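Local coordinates for nitrilotriacetate monooxygenase component B (Bacillus cereus ATCC 14579, PDB 3BPK), which probably binds FMN and acts as the flavin reductase-like component of a monooxygenase system, using NADH or NADPH as electron donor, at residues Asn133-Ile144 with Leu157-Ala168; Val30-Lys38 with Ile124-Ala132. All blocks are in the same frame, centred on the assembly; numbering follows the deposited sequence. Where two conformers were deposited one is given.

Contact 1: residues Asn133-Ile144 with Leu157-Ala168; sequences NIRMECVLERAI and LLIGRVVRFHVA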
loop_
_atom_site.group_PDB
_atom_site.type_symbol
_atom_site.label_atom_id
_atom_site.label_comp_id
_atom_site.label_asym_id
_atom_site.label_seq_id
_atom_site.Cartn_x
_atom_site.Cartn_y
_atom_site.Cartn_z
ATOM N N ASN B 133 16.629 5.877 -8.428
ATOM C CA ASN B 133 16.566 7.329 -8.461
ATOM C C ASN B 133 16.041 7.916 -7.129
ATOM O O ASN B 133 16.248 9.085 -6.826
ATOM C CB ASN B 133 15.727 7.774 -9.669
ATOM C CG ASN B 133 16.420 7.451 -11.003
ATOM O OD1 ASN B 133 17.272 8.219 -11.448
ATOM N ND2 ASN B 133 16.067 6.319 -11.632
ATOM N N ILE B 134 15.313 7.103 -6.352
ATOM C CA ILE B 134 14.885 7.537 -5.025
ATOM C C ILE B 134 15.053 6.337 -4.120
ATOM O O ILE B 134 14.618 5.209 -4.446
ATOM C CB ILE B 134 13.390 7.993 -4.977
ATOM C CG1 ILE B 134 13.119 9.165 -5.942
ATOM C CG2 ILE B 134 12.979 8.366 -3.488
ATOM C CD1 ILE B 134 11.635 9.556 -6.043
ATOM N N ARG B 135 15.739 6.552 -3.010
ATOM C CA ARG B 135 15.795 5.521 -1.981
ATOM C C ARG B 135 15.752 6.102 -0.592
ATOM O O ARG B 135 16.086 7.283 -0.362
ATOM C CB ARG B 135 16.986 4.617 -2.190
ATOM C CG ARG B 135 18.326 5.214 -1.797
ATOM C CD ARG B 135 19.473 4.213 -2.067
ATOM N NE ARG B 135 20.668 4.689 -1.387
ATOM C CZ ARG B 135 21.454 5.685 -1.821
ATOM N NH1 ARG B 135 21.252 6.279 -2.991
ATOM N NH2 ARG B 135 22.459 6.068 -1.057
HETATM N N MSE B 136 15.322 5.267 0.345
HETATM C CA MSE B 136 15.066 5.709 1.707
HETATM C C MSE B 136 15.728 4.764 2.674
HETATM O O MSE B 136 15.433 3.568 2.678
HETATM C CB MSE B 136 13.550 5.667 1.958
HETATM C CG MSE B 136 12.798 6.763 1.142
HETATM SE SE MSE B 136 10.877 6.463 1.109
HETATM C CE MSE B 136 10.930 5.104 -0.274
ATOM N N GLU B 137 16.622 5.305 3.496
ATOM C CA GLU B 137 17.234 4.498 4.554
ATOM C C GLU B 137 16.199 4.405 5.641
ATOM O O GLU B 137 15.644 5.447 6.074
ATOM C CB GLU B 137 18.480 5.176 5.118
ATOM C CG GLU B 137 19.581 5.379 4.085
ATOM C CD GLU B 137 20.814 6.079 4.656
ATOM O OE1 GLU B 137 21.065 5.957 5.878
ATOM O OE2 GLU B 137 21.537 6.700 3.845
ATOM N N CYS B 138 15.923 3.161 6.059
ATOM C CA CYS B 138 14.927 2.955 7.122
ATOM C C CYS B 138 15.470 2.255 8.357
ATOM O O CYS B 138 16.345 1.362 8.259
ATOM C CB CYS B 138 13.775 2.117 6.603
ATOM S SG CYS B 138 12.826 2.952 5.297
ATOM N N VAL B 139 14.915 2.647 9.505
ATOM C CA VAL B 139 15.065 1.813 10.703
ATOM C C VAL B 139 13.723 1.109 10.954
ATOM O O VAL B 139 12.632 1.609 10.598
ATOM C CB VAL B 139 15.522 2.605 11.958
ATOM C CG1 VAL B 139 16.902 3.241 11.724
ATOM C CG2 VAL B 139 14.481 3.676 12.321
ATOM N N LEU B 140 13.805 -0.063 11.561
ATOM C CA LEU B 140 12.602 -0.839 11.773
ATOM C C LEU B 140 11.907 -0.325 13.029
ATOM O O LEU B 140 12.473 -0.417 14.151
ATOM C CB LEU B 140 12.974 -2.309 11.943
ATOM C CG LEU B 140 11.752 -3.219 12.138
ATOM C CD1 LEU B 140 10.900 -3.265 10.871
ATOM C CD2 LEU B 140 12.156 -4.640 12.596
ATOM N N GLU B 141 10.709 0.224 12.851
ATOM C CA GLU B 141 9.926 0.696 13.989
ATOM C C GLU B 141 9.235 -0.461 14.674
ATOM O O GLU B 141 9.245 -0.570 15.901
ATOM C CB GLU B 141 8.914 1.728 13.533
ATOM C CG GLU B 141 9.537 3.058 13.311
ATOM C CD GLU B 141 10.072 3.666 14.605
ATOM O OE1 GLU B 141 9.476 3.422 15.687
ATOM O OE2 GLU B 141 11.108 4.362 14.550
ATOM N N ARG B 142 8.633 -1.330 13.873
ATOM C CA ARG B 142 8.058 -2.580 14.406
ATOM C C ARG B 142 7.840 -3.569 13.275
ATOM O O ARG B 142 7.719 -3.180 12.117
ATOM C CB ARG B 142 6.787 -2.341 15.246
ATOM C CG ARG B 142 5.602 -1.903 14.452
ATOM C CD ARG B 142 4.354 -1.812 15.362
ATOM N NE ARG B 142 4.375 -0.684 16.313
ATOM C CZ ARG B 142 3.534 -0.589 17.345
ATOM N NH1 ARG B 142 2.681 -1.586 17.588
ATOM N NH2 ARG B 142 3.584 0.464 18.165
ATOM N N ALA B 143 7.842 -4.856 13.620
ATOM C CA ALA B 143 7.471 -5.904 12.679
ATOM C C ALA B 143 6.228 -6.541 13.304
ATOM O O ALA B 143 6.247 -6.895 14.477
ATOM C CB ALA B 143 8.601 -6.917 12.501
ATOM N N ILE B 144 5.150 -6.636 12.529
ATOM C CA ILE B 144 3.866 -7.096 13.045
ATOM C C ILE B 144 3.491 -8.435 12.364
ATOM O O ILE B 144 3.147 -8.451 11.189
ATOM C CB ILE B 144 2.722 -6.046 12.794
ATOM C CG1 ILE B 144 3.175 -4.620 13.203
ATOM C CG2 ILE B 144 1.462 -6.493 13.576
ATOM C CD1 ILE B 144 2.297 -3.510 12.616
ATOM N N LEU B 157 4.290 -7.576 8.768
ATOM C CA LEU B 157 4.131 -6.220 8.240
ATOM C C LEU B 157 5.232 -5.378 8.871
ATOM O O LEU B 157 5.235 -5.167 10.096
ATOM C CB LEU B 157 2.744 -5.696 8.598
ATOM C CG LEU B 157 2.378 -4.339 8.022
ATOM C CD1 LEU B 157 2.423 -4.312 6.530
ATOM C CD2 LEU B 157 0.960 -3.960 8.502
ATOM N N LEU B 158 6.176 -4.925 8.041
ATOM C CA LEU B 158 7.337 -4.162 8.536
ATOM C C LEU B 158 6.973 -2.700 8.479
ATOM O O LEU B 158 6.612 -2.199 7.413
ATOM C CB LEU B 158 8.562 -4.405 7.660
ATOM C CG LEU B 158 8.947 -5.907 7.535
ATOM C CD1 LEU B 158 10.217 -5.996 6.650
ATOM C CD2 LEU B 158 9.141 -6.637 8.901
ATOM N N ILE B 159 7.090 -2.021 9.621
ATOM C CA ILE B 159 6.891 -0.572 9.666
ATOM C C ILE B 159 8.273 0.075 9.748
ATOM O O ILE B 159 9.018 -0.168 10.710
ATOM C CB ILE B 159 6.047 -0.139 10.906
ATOM C CG1 ILE B 159 4.697 -0.902 10.956
ATOM C CG2 ILE B 159 5.818 1.366 10.888
ATOM C CD1 ILE B 159 3.848 -0.778 9.672
ATOM N N GLY B 160 8.639 0.848 8.723
ATOM C CA GLY B 160 9.983 1.429 8.668
ATOM C C GLY B 160 9.869 2.925 8.858
ATOM O O GLY B 160 8.924 3.562 8.358
ATOM N N ARG B 161 10.813 3.485 9.611
ATOM C CA ARG B 161 10.907 4.930 9.757
ATOM C C ARG B 161 12.038 5.406 8.879
ATOM O O ARG B 161 13.151 4.923 9.008
ATOM C CB ARG B 161 11.172 5.319 11.227
ATOM C CG ARG B 161 11.424 6.815 11.422
ATOM C CD ARG B 161 11.327 7.236 12.896
ATOM N NE ARG B 161 12.358 6.607 13.721
ATOM C CZ ARG B 161 13.580 7.096 13.930
ATOM N NH1 ARG B 161 13.960 8.244 13.364
ATOM N NH2 ARG B 161 14.426 6.434 14.725
ATOM N N VAL B 162 11.720 6.340 7.974
ATOM C CA VAL B 162 12.745 6.879 7.059
ATOM C C VAL B 162 13.669 7.809 7.847
ATOM O O VAL B 162 13.207 8.774 8.497
ATOM C CB VAL B 162 12.109 7.663 5.880
ATOM C CG1 VAL B 162 13.202 8.212 4.930
ATOM C CG2 VAL B 162 11.099 6.794 5.134
ATOM N N VAL B 163 14.966 7.498 7.805
ATOM C CA VAL B 163 15.978 8.335 8.489
ATOM C C VAL B 163 16.862 9.127 7.496
ATOM O O VAL B 163 17.583 10.042 7.906
ATOM C CB VAL B 163 16.822 7.523 9.480
ATOM C CG1 VAL B 163 15.928 7.014 10.601
ATOM C CG2 VAL B 163 17.549 6.352 8.761
ATOM N N ARG B 164 16.777 8.764 6.211
ATOM C CA ARG B 164 17.421 9.562 5.153
ATOM C C ARG B 164 16.719 9.329 3.835
ATOM O O ARG B 164 16.391 8.184 3.505
ATOM C CB ARG B 164 18.901 9.194 4.996
ATOM C CG ARG B 164 19.705 10.234 4.201
ATOM C CD ARG B 164 19.807 11.523 5.043
ATOM N NE ARG B 164 20.992 11.563 5.908
ATOM C CZ ARG B 164 20.984 11.731 7.226
ATOM N NH1 ARG B 164 19.829 11.805 7.902
ATOM N NH2 ARG B 164 22.153 11.802 7.883
ATOM N N PHE B 165 16.473 10.420 3.109
ATOM C CA PHE B 165 15.977 10.341 1.744
ATOM C C PHE B 165 17.157 10.631 0.824
ATOM O O PHE B 165 17.965 11.535 1.125
ATOM C CB PHE B 165 14.965 11.428 1.453
ATOM C CG PHE B 165 13.617 11.224 2.085
ATOM C CD1 PHE B 165 12.669 10.404 1.478
ATOM C CD2 PHE B 165 13.260 11.936 3.235
ATOM C CE1 PHE B 165 11.373 10.287 2.022
ATOM C CE2 PHE B 165 11.994 11.801 3.784
ATOM C CZ PHE B 165 11.048 10.970 3.166
ATOM N N HIS B 166 17.243 9.901 -0.296
ATOM C CA HIS B 166 18.215 10.167 -1.369
ATOM C C HIS B 166 17.396 10.313 -2.638
ATOM O O HIS B 166 16.665 9.396 -3.004
ATOM C CB HIS B 166 19.159 8.996 -1.545
ATOM C CG HIS B 166 19.990 8.708 -0.329
ATOM N ND1 HIS B 166 21.161 9.386 -0.061
ATOM C CD2 HIS B 166 19.788 7.867 0.716
ATOM C CE1 HIS B 166 21.666 8.941 1.086
ATOM N NE2 HIS B 166 20.845 8.026 1.582
ATOM N N VAL B 167 17.482 11.472 -3.295
ATOM C CA VAL B 167 16.606 11.782 -4.432
ATOM C C VAL B 167 17.403 12.329 -5.601
ATOM O O VAL B 167 18.183 13.261 -5.404
ATOM C CB VAL B 167 15.522 12.824 -4.047
ATOM C CG1 VAL B 167 14.614 13.135 -5.246
ATOM C CG2 VAL B 167 14.689 12.365 -2.786
ATOM N N ALA B 168 17.219 11.779 -6.797
ATOM C CA ALA B 168 17.932 12.305 -7.976
ATOM C C ALA B 168 17.590 13.786 -8.182
ATOM O O ALA B 168 16.421 14.176 -8.181
ATOM C CB ALA B 168 17.605 11.474 -9.229
#
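E137 and H166 meet on one face of a long, twisted antiparallel beta hairpin, part of the curled sheet of this flavin reductase-like fold. NE2 of H166 donates to OE2 of E137 over 2.7 Å, nearly straight at 168°; OE2 lies in the imidazole plane, whereas NE2 comes to the anti side of OE2 and somewhat out of the carboxylate plane. Over one face of the same ring lies the guanidinium of R135, stacked flat on it with centres 3.9 Å apart and planes within 6° of parallel. R135 reaches it because its CG stands between backbone N and carbonyl carbon (chi1 75°), after which the chain runs extended to NE and brings the guanidinium over the ring, NH2 above its centre. A flat imidazole suits this place, giving an edge to the carboxylate and a face to the arginine. Backbone amides of E122 and V123 also grip the carboxylate of E137, while R164, beside E137, sends its NE in the conformer given to the carboxylate of E122.

On the other face, CG of M136, a selenomethionine, packs 3.7 Å from CD1 of F165, and its SE makes an oblique Met-aromatic contact, 5.1 Å from the ring centroid; CG1 of V162 sits 3.8 Å above the centre of that ring. I134 and M136 turn here toward strand 83-88, and F165 packs on L20 of the second subunit, whose strand extends the sheet beyond F165-A168.

Two classic bulges accentuate the twist: V163 and R164 face E137, and E141 and R142 face I159. At the latter E141 leans over the neighbouring strand and, in the conformers given, forms a salt bridge: NE of R161 lies 2.7 Å from OE2, on its anti side and tilted from the carboxylate plane, while CG2 of V139 lies over a face of the guanidinium.

Contact 2: residues Val30-Lys38 with Ile124-Ala132; sequences VAFVTSVTK and ISVPGVKEA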
loop_
_atom_site.group_PDB
_atom_site.type_symbol
_atom_site.label_atom_id
_atom_site.label_comp_id
_atom_site.label_asym_id
_atom_site.label_seq_id
_atom_site.Cartn_x
_atom_site.Cartn_y
_atom_site.Cartn_z
ATOM N N VAL B 30 5.822 -0.605 -5.984
ATOM C CA VAL B 30 6.708 -1.744 -5.697
ATOM C C VAL B 30 7.951 -1.272 -4.949
ATOM O O VAL B 30 8.738 -0.456 -5.490
ATOM C CB VAL B 30 7.126 -2.477 -7.039
ATOM C CG1 VAL B 30 8.054 -3.665 -6.795
ATOM C CG2 VAL B 30 5.867 -2.983 -7.789
ATOM N N ALA B 31 8.102 -1.757 -3.717
ATOM C CA ALA B 31 9.294 -1.446 -2.917
ATOM C C ALA B 31 10.402 -2.420 -3.295
ATOM O O ALA B 31 10.214 -3.642 -3.204
ATOM C CB ALA B 31 8.995 -1.563 -1.416
ATOM N N PHE B 32 11.578 -1.902 -3.676
ATOM C CA PHE B 32 12.720 -2.790 -3.877
ATOM C C PHE B 32 13.545 -2.651 -2.606
ATOM O O PHE B 32 14.053 -1.550 -2.311
ATOM C CB PHE B 32 13.529 -2.401 -5.099
ATOM C CG PHE B 32 14.706 -3.263 -5.296
ATOM C CD1 PHE B 32 14.535 -4.626 -5.533
ATOM C CD2 PHE B 32 16.011 -2.721 -5.258
ATOM C CE1 PHE B 32 15.641 -5.458 -5.694
ATOM C CE2 PHE B 32 17.107 -3.547 -5.417
ATOM C CZ PHE B 32 16.930 -4.909 -5.654
ATOM N N VAL B 33 13.616 -3.735 -1.834
ATOM C CA VAL B 33 14.133 -3.634 -0.451
ATOM C C VAL B 33 15.441 -4.395 -0.300
ATOM O O VAL B 33 15.500 -5.599 -0.628
ATOM C CB VAL B 33 13.126 -4.239 0.555
ATOM C CG1 VAL B 33 13.664 -4.145 2.006
ATOM C CG2 VAL B 33 11.779 -3.492 0.490
ATOM N N THR B 34 16.476 -3.700 0.205
ATOM C CA THR B 34 17.758 -4.367 0.506
ATOM C C THR B 34 17.910 -4.509 2.014
ATOM O O THR B 34 17.422 -3.681 2.811
ATOM C CB THR B 34 19.000 -3.643 -0.074
ATOM O OG1 THR B 34 19.023 -2.274 0.358
ATOM C CG2 THR B 34 18.969 -3.712 -1.584
ATOM N N SER B 35 18.602 -5.577 2.398
ATOM C CA SER B 35 18.768 -5.933 3.795
ATOM C C SER B 35 20.021 -6.809 3.845
ATOM O O SER B 35 20.478 -7.315 2.802
ATOM C CB SER B 35 17.520 -6.707 4.307
ATOM O OG SER B 35 17.348 -7.950 3.620
ATOM N N VAL B 36 20.582 -6.982 5.042
ATOM C CA VAL B 36 21.873 -7.700 5.164
ATOM C C VAL B 36 21.735 -8.856 6.147
ATOM O O VAL B 36 21.106 -8.690 7.204
ATOM C CB VAL B 36 23.005 -6.722 5.604
ATOM C CG1 VAL B 36 24.322 -7.490 5.817
ATOM C CG2 VAL B 36 23.221 -5.645 4.509
ATOM N N THR B 37 22.312 -10.018 5.786
ATOM C CA THR B 37 22.260 -11.202 6.667
ATOM C C THR B 37 23.284 -11.096 7.802
ATOM O O THR B 37 24.179 -10.238 7.757
ATOM C CB THR B 37 22.548 -12.510 5.897
ATOM O OG1 THR B 37 23.949 -12.561 5.536
ATOM C CG2 THR B 37 21.683 -12.659 4.636
ATOM N N LYS B 38 23.176 -11.988 8.809
ATOM C CA LYS B 38 24.171 -12.015 9.880
ATOM C C LYS B 38 25.564 -12.352 9.326
ATOM O O LYS B 38 26.588 -12.014 9.952
ATOM C CB LYS B 38 23.799 -13.017 10.977
ATOM C CG LYS B 38 22.680 -12.568 11.905
ATOM C CD LYS B 38 22.655 -13.395 13.197
ATOM C CE LYS B 38 22.580 -14.909 12.942
ATOM N NZ LYS B 38 21.810 -15.316 11.707
ATOM N N ILE B 124 22.325 4.389 8.378
ATOM C CA ILE B 124 22.262 2.965 8.714
ATOM C C ILE B 124 23.430 2.236 8.071
ATOM O O ILE B 124 24.159 2.829 7.264
ATOM C CB ILE B 124 20.897 2.345 8.259
ATOM C CG1 ILE B 124 20.703 2.439 6.733
ATOM C CG2 ILE B 124 19.734 3.028 8.992
ATOM C CD1 ILE B 124 19.434 1.703 6.266
ATOM N N SER B 125 23.567 0.957 8.444
ATOM C CA SER B 125 24.671 0.060 8.053
ATOM C C SER B 125 24.298 -0.939 6.945
ATOM O O SER B 125 25.040 -1.899 6.663
ATOM C CB SER B 125 25.154 -0.738 9.277
ATOM O OG SER B 125 24.334 -1.871 9.487
ATOM N N VAL B 126 23.127 -0.753 6.344
ATOM C CA VAL B 126 22.697 -1.568 5.217
ATOM C C VAL B 126 22.820 -0.742 3.932
ATOM O O VAL B 126 22.235 0.346 3.835
ATOM C CB VAL B 126 21.218 -1.957 5.396
ATOM C CG1 VAL B 126 20.678 -2.609 4.129
ATOM C CG2 VAL B 126 21.042 -2.851 6.614
ATOM N N PRO B 127 23.598 -1.237 2.958
ATOM C CA PRO B 127 23.707 -0.521 1.682
ATOM C C PRO B 127 22.408 -0.570 0.874
ATOM O O PRO B 127 21.593 -1.498 1.057
ATOM C CB PRO B 127 24.739 -1.327 0.901
ATOM C CG PRO B 127 25.431 -2.176 1.882
ATOM C CD PRO B 127 24.469 -2.435 3.004
ATOM N N GLY B 128 22.248 0.398 -0.020
ATOM C CA GLY B 128 21.233 0.332 -1.065
ATOM C C GLY B 128 21.888 0.022 -2.397
ATOM O O GLY B 128 23.033 -0.486 -2.454
ATOM N N VAL B 129 21.160 0.321 -3.470
ATOM C CA VAL B 129 21.700 0.204 -4.819
ATOM C C VAL B 129 21.741 1.565 -5.514
ATOM O O VAL B 129 20.813 2.367 -5.398
ATOM C CB VAL B 129 20.955 -0.847 -5.676
ATOM C CG1 VAL B 129 21.064 -2.240 -5.026
ATOM C CG2 VAL B 129 19.475 -0.475 -5.942
ATOM N N LYS B 130 22.817 1.794 -6.272
ATOM C CA LYS B 130 23.021 3.044 -6.965
ATOM C C LYS B 130 22.008 3.299 -8.086
ATOM O O LYS B 130 21.688 4.453 -8.374
ATOM C CB LYS B 130 24.461 3.040 -7.543
ATOM C CG LYS B 130 24.861 4.323 -8.195
ATOM C CD LYS B 130 26.305 4.169 -8.722
ATOM C CE LYS B 130 26.687 5.299 -9.676
ATOM N NZ LYS B 130 26.877 6.485 -8.825
ATOM N N GLU B 131 21.494 2.214 -8.700
ATOM C CA GLU B 131 20.593 2.323 -9.832
ATOM C C GLU B 131 19.256 3.024 -9.512
ATOM O O GLU B 131 18.630 3.599 -10.424
ATOM C CB GLU B 131 20.317 0.951 -10.445
ATOM C CG GLU B 131 21.523 0.326 -11.209
ATOM C CD GLU B 131 22.630 -0.262 -10.340
ATOM O OE1 GLU B 131 22.477 -0.365 -9.109
ATOM O OE2 GLU B 131 23.685 -0.632 -10.933
ATOM N N ALA B 132 18.812 2.998 -8.243
ATOM C CA ALA B 132 17.569 3.700 -7.894
ATOM C C ALA B 132 17.707 5.211 -7.993
ATOM O O ALA B 132 18.773 5.766 -7.654
ATOM C CB ALA B 132 17.146 3.330 -6.473
#
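The strand carrying F32 to V36 and the run from V126 to V129 pass in roughly opposite directions, 140° apart, with T34 and G128 placing their CA atoms 6.1 Å from each other. The link across is a side chain: OG1 of T34 gives its proton to the carbonyl O of P127, 2.8 Å away and on a lone pair in the carbonyl plane. With chi1 at 55°, OG1 stands between the backbone N and carbonyl carbon, facing P127, and CG2 is left to the apolar side near V129. Threonine thus serves both needs. This buried crossing lays the segment leading into the hairpin against strand 28-36 of the flavin reductase-like beta fold; H87 on strand 83-88 also ties the two, its ND1 donating to F32 O and its NE2 accepting from V129 N. Around the threonine the packing is apolar. V126 lays its branched side chain along the backbone, CG1 3.8 Å from CA of S35, and V36 sets CG2 3.8 Å from CD of P127. Farther along, CG2 of V129 meets the edge of the F32 ring, 3.9 Å from CE2.

Contacts 1 and 2 follow each other along the chain, their centres about 10 Å apart, since 124-132 leads directly into the first strand of the hairpin. They touch through I124: its N lies 3.2 Å from OE1 of E137, a probable hydrogen bond, and its CG2 packs 3.9 Å from CG1 of V139. Strand 83-88 lies between strands 28-36 and 134-146, pairing with both; its H87 touches both R135 and T34. I124 also reaches the second strand of the hairpin, where its CG2 lies 4.0 Å from CG2 of V163, so that one isoleucine side chain packs against both strands of contact 1.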